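Long-range contacts in acyl-coenzyme A oxidase acox-1.1 (Caenorhabditis elegans, PDB 5K3H), which catalyses the first, FAD-dependent and oxygen-consuming step of peroxisomal beta-oxidation, desaturating acyl-CoA thioesters to (2E)-enoyl-CoA with release of hydrogen peroxide: residues B[492-497]-B[585-590]; B[503-508]-B[528-533]; B[535-540]-B[576-581]; B[542-547]-B[569-574]. All blocks are in the same frame, centred on the assembly; numbering follows the deposited sequence.

Contact 1 (B[492-497]-B[585-590])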
loop_
_atom_site.group_PDB
_atom_site.type_symbol
_atom_site.label_atom_id
_atom_site.label_comp_id
_atom_site.label_asym_id
_atom_site.label_seq_id
_atom_site.Cartn_x
_atom_site.Cartn_y
_atom_site.Cartn_z
ATOM N N ILE B 492 6.026 26.847 -13.793
ATOM C CA ILE B 492 5.470 27.424 -12.574
ATOM C C ILE B 492 4.217 28.233 -12.899
ATOM O O ILE B 492 3.165 28.064 -12.267
ATOM C CB ILE B 492 6.544 28.251 -11.844
ATOM C CG1 ILE B 492 7.639 27.305 -11.315
ATOM C CG2 ILE B 492 5.947 28.981 -10.676
ATOM C CD1 ILE B 492 8.791 27.982 -10.581
ATOM N N LYS B 493 4.282 29.075 -13.938
ATOM C CA LYS B 493 3.096 29.850 -14.313
ATOM C C LYS B 493 1.942 28.962 -14.752
ATOM O O LYS B 493 0.779 29.333 -14.575
ATOM C CB LYS B 493 3.412 30.851 -15.429
ATOM C CG LYS B 493 4.313 31.980 -14.995
ATOM C CD LYS B 493 4.225 33.114 -15.992
ATOM C CE LYS B 493 4.621 32.657 -17.390
ATOM N NZ LYS B 493 3.976 33.468 -18.481
ATOM N N THR B 494 2.239 27.802 -15.340
ATOM C CA THR B 494 1.189 26.874 -15.759
ATOM C C THR B 494 0.536 26.195 -14.551
ATOM O O THR B 494 -0.693 26.062 -14.506
ATOM C CB THR B 494 1.782 25.862 -16.742
ATOM O OG1 THR B 494 2.286 26.574 -17.876
ATOM C CG2 THR B 494 0.758 24.855 -17.225
ATOM N N PHE B 495 1.335 25.777 -13.557
ATOM C CA PHE B 495 0.764 25.257 -12.307
ATOM C C PHE B 495 -0.038 26.330 -11.569
ATOM O O PHE B 495 -1.074 26.040 -10.956
ATOM C CB PHE B 495 1.863 24.727 -11.379
ATOM C CG PHE B 495 2.499 23.447 -11.840
ATOM C CD1 PHE B 495 1.757 22.290 -11.932
ATOM C CD2 PHE B 495 3.841 23.402 -12.148
ATOM C CE1 PHE B 495 2.320 21.124 -12.327
ATOM C CE2 PHE B 495 4.432 22.225 -12.567
ATOM C CZ PHE B 495 3.676 21.083 -12.650
ATOM N N GLN B 496 0.446 27.570 -11.580
ATOM C CA GLN B 496 -0.312 28.639 -10.942
ATOM C C GLN B 496 -1.672 28.801 -11.608
ATOM O O GLN B 496 -2.699 28.917 -10.929
ATOM C CB GLN B 496 0.496 29.941 -10.979
ATOM C CG GLN B 496 1.609 29.962 -9.956
ATOM C CD GLN B 496 2.506 31.207 -10.022
ATOM O OE1 GLN B 496 2.516 31.925 -11.017
ATOM N NE2 GLN B 496 3.298 31.432 -8.967
ATOM N N HIS B 497 -1.703 28.736 -12.940
ATOM C CA HIS B 497 -2.961 28.868 -13.662
ATOM C C HIS B 497 -3.945 27.762 -13.291
ATOM O O HIS B 497 -5.109 28.046 -12.979
ATOM C CB HIS B 497 -2.713 28.877 -15.170
ATOM C CG HIS B 497 -3.977 28.917 -15.966
ATOM N ND1 HIS B 497 -4.664 30.087 -16.221
ATOM C CD2 HIS B 497 -4.722 27.918 -16.498
ATOM C CE1 HIS B 497 -5.753 29.810 -16.914
ATOM N NE2 HIS B 497 -5.813 28.502 -17.092
ATOM N N ASP B 585 -9.575 24.051 -20.243
ATOM C CA ASP B 585 -9.905 25.360 -20.767
ATOM C C ASP B 585 -9.074 25.735 -21.998
ATOM O O ASP B 585 -9.066 26.906 -22.389
ATOM C CB ASP B 585 -9.681 26.404 -19.684
ATOM C CG ASP B 585 -8.251 26.422 -19.196
ATOM O OD1 ASP B 585 -7.505 25.472 -19.489
ATOM O OD2 ASP B 585 -7.849 27.406 -18.547
ATOM N N GLY B 586 -8.410 24.768 -22.630
ATOM C CA GLY B 586 -7.491 25.061 -23.713
ATOM C C GLY B 586 -6.225 25.805 -23.331
ATOM O O GLY B 586 -5.532 26.326 -24.208
ATOM N N PHE B 587 -5.876 25.851 -22.049
ATOM C CA PHE B 587 -4.650 26.545 -21.661
ATOM C C PHE B 587 -3.421 25.848 -22.237
ATOM O O PHE B 587 -2.410 26.503 -22.515
ATOM C CB PHE B 587 -4.559 26.670 -20.138
ATOM C CG PHE B 587 -3.533 27.669 -19.682
ATOM C CD1 PHE B 587 -3.795 29.038 -19.784
ATOM C CD2 PHE B 587 -2.301 27.262 -19.161
ATOM C CE1 PHE B 587 -2.859 29.985 -19.368
ATOM C CE2 PHE B 587 -1.351 28.214 -18.746
ATOM C CZ PHE B 587 -1.632 29.569 -18.852
ATOM N N MET B 588 -3.450 24.517 -22.336
ATOM C CA MET B 588 -2.437 23.739 -23.056
ATOM C C MET B 588 -3.046 23.027 -24.262
ATOM O O MET B 588 -4.198 22.575 -24.235
ATOM C CB MET B 588 -1.765 22.683 -22.157
ATOM C CG MET B 588 -0.568 23.180 -21.370
ATOM S SD MET B 588 0.321 21.943 -20.352
ATOM C CE MET B 588 1.079 20.839 -21.532
ATOM N N SER B 589 -2.243 22.889 -25.304
ATOM C CA SER B 589 -2.617 22.118 -26.479
ATOM C C SER B 589 -2.074 20.696 -26.376
ATOM O O SER B 589 -1.200 20.380 -25.559
ATOM C CB SER B 589 -2.066 22.768 -27.738
ATOM O OG SER B 589 -0.649 22.847 -27.617
ATOM N N SER B 590 -2.606 19.833 -27.241
ATOM C CA SER B 590 -2.076 18.484 -27.378
ATOM C C SER B 590 -0.592 18.510 -27.735
ATOM O O SER B 590 0.185 17.671 -27.266
ATOM C CB SER B 590 -2.883 17.723 -28.429
ATOM O OG SER B 590 -2.385 16.404 -28.597
#
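His497 is held in two ways at once: its imidazole lies flat on the ring of Phe587 while its edge donates a nearly straight hydrogen bond to Asp585. The arrangement fastens helix 489-515 of the C-terminal helical domain to the turn after helix 579-584, where Asp585 OD1 accepts from Phe587 N and closes an Asx turn. The His497 and Phe587 rings form a face-to-face stack, centroids 3.7 Å apart and planes at 9°. His497 CB adds a CH-pi contact over the same phenyl ring. With CG anti to the backbone N (chi1 176°), the imidazole swings out from its helix onto this ring. His497 NE2 meets Asp585 OD2 at 2.7 Å, on the syn lone pair of the oxygen and within the imidazole plane, and the bond and the stack together hold the ring's orientation. The other ring nitrogen, ND1, pairs with Ser474, which makes histidine well suited here: flat for stacking, polar at two points of its rim. Cutting this side chain back to an alanine would probably leave Phe587 without its stacking partner and Asp585 OD2 without this donor, weakening the tie between helix and turn. One helical turn earlier, Thr494 bonds Ser478 through its hydroxyl. Its OG1 also lies 4.1 Å from CE2 at the Phe587 ring edge, and its methyl CG2 rests 4.3 Å from Met588 SD.

Contact 2 (B[503-508]-B[528-533])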
loop_
_atom_site.group_PDB
_atom_site.type_symbol
_atom_site.label_atom_id
_atom_site.label_comp_id
_atom_site.label_asym_id
_atom_site.label_seq_id
_atom_site.Cartn_x
_atom_site.Cartn_y
_atom_site.Cartn_z
ATOM N N THR B 503 -9.349 26.422 -8.034
ATOM C CA THR B 503 -9.768 27.093 -6.806
ATOM C C THR B 503 -11.016 27.944 -7.026
ATOM O O THR B 503 -11.968 27.889 -6.233
ATOM C CB THR B 503 -8.622 27.934 -6.259
ATOM O OG1 THR B 503 -7.577 27.057 -5.832
ATOM C CG2 THR B 503 -9.083 28.803 -5.102
ATOM N N LEU B 504 -11.016 28.775 -8.070
ATOM C CA LEU B 504 -12.177 29.627 -8.312
ATOM C C LEU B 504 -13.386 28.804 -8.760
ATOM O O LEU B 504 -14.531 29.111 -8.394
ATOM C CB LEU B 504 -11.829 30.688 -9.355
ATOM C CG LEU B 504 -10.567 31.520 -9.071
ATOM C CD1 LEU B 504 -10.306 32.472 -10.240
ATOM C CD2 LEU B 504 -10.576 32.281 -7.740
ATOM N N LYS B 505 -13.157 27.758 -9.561
ATOM C CA LYS B 505 -14.271 26.932 -10.011
ATOM C C LYS B 505 -14.964 26.273 -8.823
ATOM O O LYS B 505 -16.189 26.384 -8.655
ATOM C CB LYS B 505 -13.761 25.875 -10.986
ATOM C CG LYS B 505 -14.838 24.937 -11.464
ATOM C CD LYS B 505 -14.300 23.792 -12.305
ATOM C CE LYS B 505 -15.443 22.862 -12.719
ATOM N NZ LYS B 505 -15.060 22.017 -13.867
ATOM N N ALA B 506 -14.179 25.665 -7.930
ATOM C CA ALA B 506 -14.754 24.984 -6.778
ATOM C C ALA B 506 -15.434 25.962 -5.834
ATOM O O ALA B 506 -16.514 25.672 -5.311
ATOM C CB ALA B 506 -13.663 24.215 -6.036
ATOM N N ALA B 507 -14.833 27.132 -5.613
ATOM C CA ALA B 507 -15.469 28.112 -4.736
ATOM C C ALA B 507 -16.784 28.612 -5.336
ATOM O O ALA B 507 -17.802 28.706 -4.637
ATOM C CB ALA B 507 -14.496 29.259 -4.433
ATOM N N ASN B 508 -16.804 28.870 -6.645
ATOM C CA ASN B 508 -18.041 29.300 -7.283
ATOM C C ASN B 508 -19.098 28.208 -7.258
ATOM O O ASN B 508 -20.295 28.521 -7.211
ATOM C CB ASN B 508 -17.785 29.752 -8.713
ATOM C CG ASN B 508 -17.167 31.117 -8.763
ATOM O OD1 ASN B 508 -17.369 31.920 -7.847
ATOM N ND2 ASN B 508 -16.436 31.410 -9.827
ATOM N N SER B 528 -17.327 19.255 -1.929
ATOM C CA SER B 528 -16.116 18.995 -1.150
ATOM C C SER B 528 -15.040 18.278 -1.962
ATOM O O SER B 528 -13.848 18.540 -1.754
ATOM C CB SER B 528 -16.464 18.212 0.126
ATOM O OG SER B 528 -17.257 17.067 -0.145
ATOM N N VAL B 529 -15.429 17.417 -2.918
ATOM C CA VAL B 529 -14.435 16.738 -3.758
ATOM C C VAL B 529 -13.719 17.740 -4.650
ATOM O O VAL B 529 -12.504 17.674 -4.833
ATOM C CB VAL B 529 -15.085 15.632 -4.604
ATOM C CG1 VAL B 529 -14.070 15.049 -5.562
ATOM C CG2 VAL B 529 -15.670 14.565 -3.750
ATOM N N GLU B 530 -14.468 18.657 -5.260
ATOM C CA GLU B 530 -13.843 19.709 -6.058
ATOM C C GLU B 530 -12.993 20.623 -5.187
ATOM O O GLU B 530 -11.962 21.123 -5.637
ATOM C CB GLU B 530 -14.916 20.530 -6.800
ATOM C CG GLU B 530 -15.728 19.741 -7.840
ATOM C CD GLU B 530 -14.916 19.288 -9.051
ATOM O OE1 GLU B 530 -14.136 20.088 -9.572
ATOM O OE2 GLU B 530 -15.055 18.136 -9.502
ATOM N N LEU B 531 -13.420 20.871 -3.948
ATOM C CA LEU B 531 -12.670 21.759 -3.069
ATOM C C LEU B 531 -11.340 21.143 -2.672
ATOM O O LEU B 531 -10.337 21.848 -2.558
ATOM C CB LEU B 531 -13.499 22.085 -1.827
ATOM C CG LEU B 531 -14.765 22.948 -1.972
ATOM C CD1 LEU B 531 -15.672 22.826 -0.722
ATOM C CD2 LEU B 531 -14.387 24.409 -2.245
ATOM N N ASN B 532 -11.308 19.824 -2.454
ATOM C CA ASN B 532 -10.051 19.162 -2.114
ATOM C C ASN B 532 -9.077 19.147 -3.279
ATOM O O ASN B 532 -7.861 19.268 -3.073
ATOM C CB ASN B 532 -10.298 17.730 -1.661
ATOM C CG ASN B 532 -10.654 17.646 -0.229
ATOM O OD1 ASN B 532 -10.698 18.654 0.473
ATOM N ND2 ASN B 532 -10.853 16.436 0.245
ATOM N N ARG B 533 -9.586 18.953 -4.502
ATOM C CA ARG B 533 -8.731 19.026 -5.681
ATOM C C ARG B 533 -7.968 20.346 -5.717
ATOM O O ARG B 533 -6.772 20.375 -6.033
ATOM C CB ARG B 533 -9.571 18.843 -6.948
ATOM C CG ARG B 533 -10.060 17.417 -7.161
ATOM C CD ARG B 533 -11.016 17.245 -8.362
ATOM N NE ARG B 533 -11.339 15.820 -8.515
ATOM C CZ ARG B 533 -12.415 15.334 -9.121
ATOM N NH1 ARG B 533 -13.308 16.156 -9.660
ATOM N NH2 ARG B 533 -12.603 14.021 -9.177
HETATM O O HOH W 1 -12.826 20.295 -12.195
#
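Glu530 OE2 is gripped from its own chain and from the second subunit: Arg533 NH1, one turn along the same helix, reaches it at 2.6 Å in a salt bridge, and Tyr601 of the second subunit gives it a hydrogen bond. The other oxygen, OE1, accepts a hydrogen bond from a water at 2.9 Å and is also bonded by Gln502. The charged atoms Lys505 NZ and Glu530 OE1 are not in contact, 4.8 Å apart, and this water bridges them, weakly on the lysine side; the stronger partner of Lys505 is Asp594 of the second subunit. A bend at chi2 (-67°) turns the Glu530 carboxylate back toward Arg533, whose guanidinium has Val529 CG1 over one face. Below this polar rim the helices close on Ala506. Its CB lies 3.6 Å from Glu530 O and 3.9 Å from Leu531 CD2, and a small residue suits the place where the axes approach to 8.5 Å. Leu531, whose CD2 branch reaches Ala506, fills the flank of the same groove and also packs on Val449. Running at 157° to each other, the segments form part of an antiparallel helical hairpin, helices 489-515 and 520-553, and Arg533 belongs to the ATP site shared between the dimer partners.

Contact 3 (B[535-540]-B[576-581])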
loop_
_atom_site.group_PDB
_atom_site.type_symbol
_atom_site.label_atom_id
_atom_site.label_comp_id
_atom_site.label_asym_id
_atom_site.label_seq_id
_atom_site.Cartn_x
_atom_site.Cartn_y
_atom_site.Cartn_z
ATOM N N SER B 535 -7.166 22.250 -3.114
ATOM C CA SER B 535 -6.191 22.293 -2.031
ATOM C C SER B 535 -4.921 21.538 -2.408
ATOM O O SER B 535 -3.808 21.956 -2.058
ATOM C CB SER B 535 -6.810 21.714 -0.756
ATOM O OG SER B 535 -8.052 22.328 -0.458
ATOM N N ARG B 536 -5.078 20.406 -3.099
ATOM C CA ARG B 536 -3.934 19.618 -3.564
ATOM C C ARG B 536 -3.128 20.352 -4.638
ATOM O O ARG B 536 -1.893 20.346 -4.618
ATOM C CB ARG B 536 -4.423 18.269 -4.099
ATOM C CG ARG B 536 -4.973 17.343 -3.034
ATOM C CD ARG B 536 -5.117 15.913 -3.549
ATOM N NE ARG B 536 -6.017 15.129 -2.716
ATOM C CZ ARG B 536 -7.295 14.908 -3.000
ATOM N NH1 ARG B 536 -7.800 15.385 -4.123
ATOM N NH2 ARG B 536 -8.063 14.204 -2.173
ATOM N N LEU B 537 -3.802 20.940 -5.628
ATOM C CA LEU B 537 -3.066 21.655 -6.667
ATOM C C LEU B 537 -2.275 22.813 -6.067
ATOM O O LEU B 537 -1.128 23.059 -6.441
ATOM C CB LEU B 537 -4.034 22.132 -7.752
ATOM C CG LEU B 537 -4.699 21.030 -8.595
ATOM C CD1 LEU B 537 -5.819 21.593 -9.423
ATOM C CD2 LEU B 537 -3.670 20.340 -9.507
ATOM N N HIS B 538 -2.870 23.516 -5.114
ATOM C CA HIS B 538 -2.178 24.613 -4.455
ATOM C C HIS B 538 -0.953 24.104 -3.701
ATOM O O HIS B 538 0.140 24.689 -3.793
ATOM C CB HIS B 538 -3.172 25.311 -3.530
ATOM C CG HIS B 538 -2.555 26.316 -2.619
ATOM N ND1 HIS B 538 -2.314 27.619 -3.007
ATOM C CD2 HIS B 538 -2.179 26.226 -1.318
ATOM C CE1 HIS B 538 -1.791 28.281 -1.990
ATOM N NE2 HIS B 538 -1.705 27.462 -0.953
ATOM N N THR B 539 -1.112 22.978 -2.992
ATOM C CA THR B 539 -0.015 22.411 -2.220
ATOM C C THR B 539 1.101 21.921 -3.140
ATOM O O THR B 539 2.278 22.198 -2.890
ATOM C CB THR B 539 -0.548 21.273 -1.337
ATOM O OG1 THR B 539 -1.589 21.778 -0.486
ATOM C CG2 THR B 539 0.565 20.690 -0.481
ATOM N N ARG B 540 0.739 21.232 -4.231
ATOM C CA ARG B 540 1.731 20.797 -5.213
ATOM C C ARG B 540 2.428 21.988 -5.869
ATOM O O ARG B 540 3.629 21.923 -6.169
ATOM C CB ARG B 540 1.080 19.882 -6.258
ATOM C CG ARG B 540 0.547 18.587 -5.635
ATOM C CD ARG B 540 -0.281 17.732 -6.575
ATOM N NE ARG B 540 0.531 17.020 -7.553
ATOM C CZ ARG B 540 0.062 16.079 -8.367
ATOM N NH1 ARG B 540 -1.210 15.735 -8.321
ATOM N NH2 ARG B 540 0.857 15.474 -9.226
ATOM N N LEU B 576 2.324 16.372 -16.359
ATOM C CA LEU B 576 1.601 15.303 -17.042
ATOM C C LEU B 576 0.568 14.679 -16.120
ATOM O O LEU B 576 -0.519 14.302 -16.571
ATOM C CB LEU B 576 2.578 14.252 -17.565
ATOM C CG LEU B 576 2.185 13.371 -18.767
ATOM C CD1 LEU B 576 1.823 14.168 -20.019
ATOM C CD2 LEU B 576 3.322 12.415 -19.080
ATOM N N ASP B 577 0.873 14.615 -14.818
ATOM C CA ASP B 577 -0.030 14.008 -13.847
ATOM C C ASP B 577 -1.340 14.762 -13.709
ATOM O O ASP B 577 -2.375 14.137 -13.455
ATOM C CB ASP B 577 0.643 13.942 -12.482
ATOM C CG ASP B 577 -0.107 13.055 -11.503
ATOM O OD1 ASP B 577 -0.661 12.040 -11.966
ATOM O OD2 ASP B 577 -0.156 13.378 -10.286
ATOM N N VAL B 578 -1.321 16.090 -13.847
ATOM C CA VAL B 578 -2.517 16.916 -13.669
ATOM C C VAL B 578 -2.935 17.547 -15.003
ATOM O O VAL B 578 -3.446 18.677 -15.045
ATOM C CB VAL B 578 -2.275 17.980 -12.582
ATOM C CG1 VAL B 578 -1.911 17.302 -11.274
ATOM C CG2 VAL B 578 -1.185 18.969 -13.000
ATOM N N ALA B 579 -2.698 16.807 -16.100
ATOM C CA ALA B 579 -2.861 17.333 -17.452
ATOM C C ALA B 579 -4.297 17.750 -17.751
ATOM O O ALA B 579 -4.522 18.723 -18.486
ATOM C CB ALA B 579 -2.383 16.292 -18.466
ATOM N N THR B 580 -5.280 17.011 -17.225
ATOM C CA THR B 580 -6.687 17.353 -17.446
ATOM C C THR B 580 -6.987 18.813 -17.112
ATOM O O THR B 580 -7.626 19.522 -17.895
ATOM C CB THR B 580 -7.579 16.415 -16.631
ATOM O OG1 THR B 580 -7.522 15.104 -17.210
ATOM C CG2 THR B 580 -9.032 16.895 -16.610
ATOM N N TYR B 581 -6.522 19.292 -15.959
ATOM C CA TYR B 581 -6.795 20.678 -15.583
ATOM C C TYR B 581 -6.166 21.672 -16.565
ATOM O O TYR B 581 -6.674 22.788 -16.735
ATOM C CB TYR B 581 -6.298 20.923 -14.153
ATOM C CG TYR B 581 -6.893 19.965 -13.157
ATOM C CD1 TYR B 581 -8.183 20.142 -12.694
ATOM C CD2 TYR B 581 -6.172 18.867 -12.699
ATOM C CE1 TYR B 581 -8.753 19.258 -11.800
ATOM C CE2 TYR B 581 -6.727 17.966 -11.784
ATOM C CZ TYR B 581 -8.031 18.167 -11.334
ATOM O OH TYR B 581 -8.629 17.290 -10.427
#
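Arg540 NH2 donates to Asp577 OD2 at 2.6 Å, a firm salt bridge (159° at the hydrogen) that uses the anti lone pair of the oxygen and stays close to the guanidinium plane. NH1 adds only a weak bond to the same OD2, so one carboxylate oxygen takes both donors, and the two flat groups are turned 49° apart. NH2 has a second anion in Glu574, a charge balance that an arginine, with several N-H groups at its end, can serve. The side chain is bent at chi3 (75°), which lays the guanidinium over Val578, whose CG1 sits 3.3 Å from its plane, toward the rim. A methionine in its place would probably leave Asp577 without its mate and Glu574 with one arginine fewer, Arg350 remaining. Val578 marks the break between helices 557-577 and 579-584, where the chain of this helical domain turns and brings Tyr581, an ATP-binding residue, toward helix 520-553. Leu537 fills the gap between helix and turn: CD2 meets Val578 CG1 at 3.9 Å, and CD1 sits over the centre of the Tyr581 ring in a CH-pi contact. On helix 520-553 itself, Ser535 O accepts twice, from Thr539 N and, on the opposite face of its plane, from Thr539 OG1 at 2.7 Å. Ser535, an ATP-site residue, has its OG within hydrogen-bonding distance of the Leu531 and Leu441 carbonyl oxygens, which must share its one proton.

Contact 4 (B[542-547]-B[569-574])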
loop_
_atom_site.group_PDB
_atom_site.type_symbol
_atom_site.label_atom_id
_atom_site.label_comp_id
_atom_site.label_asym_id
_atom_site.label_seq_id
_atom_site.Cartn_x
_atom_site.Cartn_y
_atom_site.Cartn_z
ATOM N N PHE B 542 3.113 24.863 -4.433
ATOM C CA PHE B 542 4.103 25.306 -3.449
ATOM C C PHE B 542 5.354 24.444 -3.492
ATOM O O PHE B 542 6.474 24.955 -3.437
ATOM C CB PHE B 542 3.536 25.274 -2.034
ATOM C CG PHE B 542 4.553 25.667 -0.993
ATOM C CD1 PHE B 542 4.822 27.005 -0.743
ATOM C CD2 PHE B 542 5.285 24.702 -0.310
ATOM C CE1 PHE B 542 5.761 27.369 0.198
ATOM C CE2 PHE B 542 6.237 25.063 0.636
ATOM C CZ PHE B 542 6.473 26.394 0.894
ATOM N N ILE B 543 5.179 23.124 -3.556
ATOM C CA ILE B 543 6.323 22.219 -3.535
ATOM C C ILE B 543 7.237 22.469 -4.735
ATOM O O ILE B 543 8.462 22.554 -4.592
ATOM C CB ILE B 543 5.823 20.760 -3.480
ATOM C CG1 ILE B 543 5.119 20.485 -2.144
ATOM C CG2 ILE B 543 6.977 19.779 -3.690
ATOM C CD1 ILE B 543 4.228 19.263 -2.145
ATOM N N VAL B 544 6.657 22.629 -5.930
ATOM C CA VAL B 544 7.443 22.955 -7.122
ATOM C C VAL B 544 8.206 24.266 -6.934
ATOM O O VAL B 544 9.376 24.377 -7.316
ATOM C CB VAL B 544 6.541 23.013 -8.369
ATOM C CG1 VAL B 544 7.342 23.534 -9.557
ATOM C CG2 VAL B 544 5.902 21.664 -8.649
ATOM N N GLU B 545 7.539 25.301 -6.409
ATOM C CA GLU B 545 8.208 26.599 -6.276
ATOM C C GLU B 545 9.354 26.543 -5.266
ATOM O O GLU B 545 10.390 27.195 -5.461
ATOM C CB GLU B 545 7.209 27.687 -5.873
ATOM C CG GLU B 545 6.184 28.033 -6.939
ATOM C CD GLU B 545 5.457 29.345 -6.666
ATOM O OE1 GLU B 545 6.083 30.423 -6.755
ATOM O OE2 GLU B 545 4.248 29.308 -6.371
ATOM N N ALA B 546 9.186 25.799 -4.163
ATOM C CA ALA B 546 10.283 25.678 -3.206
ATOM C C ALA B 546 11.459 24.914 -3.808
ATOM O O ALA B 546 12.622 25.292 -3.618
ATOM C CB ALA B 546 9.791 24.995 -1.934
ATOM N N PHE B 547 11.173 23.876 -4.592
ATOM C CA PHE B 547 12.234 23.157 -5.285
ATOM C C PHE B 547 12.970 24.083 -6.248
ATOM O O PHE B 547 14.208 24.110 -6.275
ATOM C CB PHE B 547 11.632 21.949 -6.008
ATOM C CG PHE B 547 12.634 20.904 -6.418
ATOM C CD1 PHE B 547 14.000 21.104 -6.253
ATOM C CD2 PHE B 547 12.210 19.752 -7.061
ATOM C CE1 PHE B 547 14.917 20.141 -6.662
ATOM C CE2 PHE B 547 13.128 18.788 -7.477
ATOM C CZ PHE B 547 14.472 18.982 -7.283
ATOM N N LEU B 569 12.713 17.020 -14.487
ATOM C CA LEU B 569 11.919 15.790 -14.441
ATOM C C LEU B 569 10.648 15.990 -13.620
ATOM O O LEU B 569 9.543 15.623 -14.050
ATOM C CB LEU B 569 12.748 14.655 -13.842
ATOM C CG LEU B 569 12.062 13.292 -13.676
ATOM C CD1 LEU B 569 11.576 12.737 -15.029
ATOM C CD2 LEU B 569 12.991 12.316 -12.991
ATOM N N HIS B 570 10.795 16.603 -12.440
ATOM C CA HIS B 570 9.672 16.829 -11.540
ATOM C C HIS B 570 8.564 17.626 -12.222
ATOM O O HIS B 570 7.397 17.211 -12.227
ATOM C CB HIS B 570 10.184 17.538 -10.276
ATOM C CG HIS B 570 9.164 17.687 -9.182
ATOM N ND1 HIS B 570 8.571 16.610 -8.560
ATOM C CD2 HIS B 570 8.667 18.791 -8.574
ATOM C CE1 HIS B 570 7.731 17.044 -7.636
ATOM N NE2 HIS B 570 7.775 18.363 -7.620
ATOM N N VAL B 571 8.893 18.790 -12.785
ATOM C CA VAL B 571 7.818 19.630 -13.312
ATOM C C VAL B 571 7.130 18.957 -14.500
ATOM O O VAL B 571 5.909 19.066 -14.654
ATOM C CB VAL B 571 8.342 21.038 -13.665
ATOM C CG1 VAL B 571 8.795 21.773 -12.413
ATOM C CG2 VAL B 571 9.494 20.953 -14.682
ATOM N N ASN B 572 7.863 18.184 -15.307
ATOM C CA ASN B 572 7.209 17.489 -16.420
ATOM C C ASN B 572 6.370 16.304 -15.954
ATOM O O ASN B 572 5.275 16.074 -16.482
ATOM C CB ASN B 572 8.235 17.038 -17.455
ATOM C CG ASN B 572 8.683 18.172 -18.330
ATOM O OD1 ASN B 572 7.921 18.634 -19.187
ATOM N ND2 ASN B 572 9.934 18.611 -18.160
ATOM N N TYR B 573 6.875 15.519 -14.995
ATOM C CA TYR B 573 6.082 14.417 -14.458
ATOM C C TYR B 573 4.830 14.928 -13.755
ATOM O O TYR B 573 3.724 14.419 -13.972
ATOM C CB TYR B 573 6.927 13.602 -13.495
ATOM C CG TYR B 573 6.233 12.371 -12.991
ATOM C CD1 TYR B 573 6.288 11.182 -13.715
ATOM C CD2 TYR B 573 5.504 12.391 -11.815
ATOM C CE1 TYR B 573 5.659 10.042 -13.266
ATOM C CE2 TYR B 573 4.870 11.249 -11.362
ATOM C CZ TYR B 573 4.960 10.084 -12.093
ATOM O OH TYR B 573 4.339 8.945 -11.657
ATOM N N GLU B 574 4.991 15.930 -12.884
ATOM C CA GLU B 574 3.850 16.453 -12.149
ATOM C C GLU B 574 2.857 17.132 -13.084
ATOM O O GLU B 574 1.643 17.037 -12.877
ATOM C CB GLU B 574 4.332 17.413 -11.060
ATOM C CG GLU B 574 5.267 16.774 -10.021
ATOM C CD GLU B 574 4.604 15.639 -9.232
ATOM O OE1 GLU B 574 3.414 15.794 -8.859
ATOM O OE2 GLU B 574 5.269 14.594 -8.969
#
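The imidazole of His570 has CG of Glu574, its neighbour one turn on, 3.4 Å above one face and toward the rim, while Phe547, Val544 and Ile543 approach it obliquely from the facing helix. For Phe547 the meeting is at the edge of the phenyl ring: its CD2 lies 4.0 Å from His570 CD2. The two planes are inclined by 55°, a slanted pair with neither ring laid flat on the other. His570 extends across the groove because its CG stands anti to the backbone N (chi1 -173°), which carries NE2 to 3.9 Å from Val544 CG2 and 4.3 Å from Ile543 CG2. The other branch of Val544, CG1, touches Val571 CG1 at 3.7 Å, the two side chains crossing at about a right angle. Short branched valines fit at the point of nearest backbones, whereas the larger rings reach across beside them; the segment axes come no nearer than 10.9 Å. The helices run antiparallel, at 164°. All five touching residues are buried. Around them, Phe547 packs on Ala353 of helix 338-367, Ile543 on Leu390 of helix 382-408, and Val571 on Tyr491 of helix 489-515, which places the pair inside the helical bundle.

How the contacts relate
All four contacts belong to the C-terminal acyl-CoA oxidase domain. Along the chain, contact 1 closes the outermost loop and encloses the rest: contact 2 comes first within it, then contact 3, with contact 4 nested inside. Helix 520-553 runs through contacts 2, 3 and 4 in turn, their centres about 12 and 11 Å apart. It pairs first with helix 489-515 and then with helix 557-577 and the short helix 579-584. Contact 1 returns to helix 489-515, and Phe495 on it packs against Val578 of contact 3 and Glu574 of contact 4. Contacts 2 and 3 carry ATP-site residues and touch the second subunit, so the bundle links its core to the dimer interface.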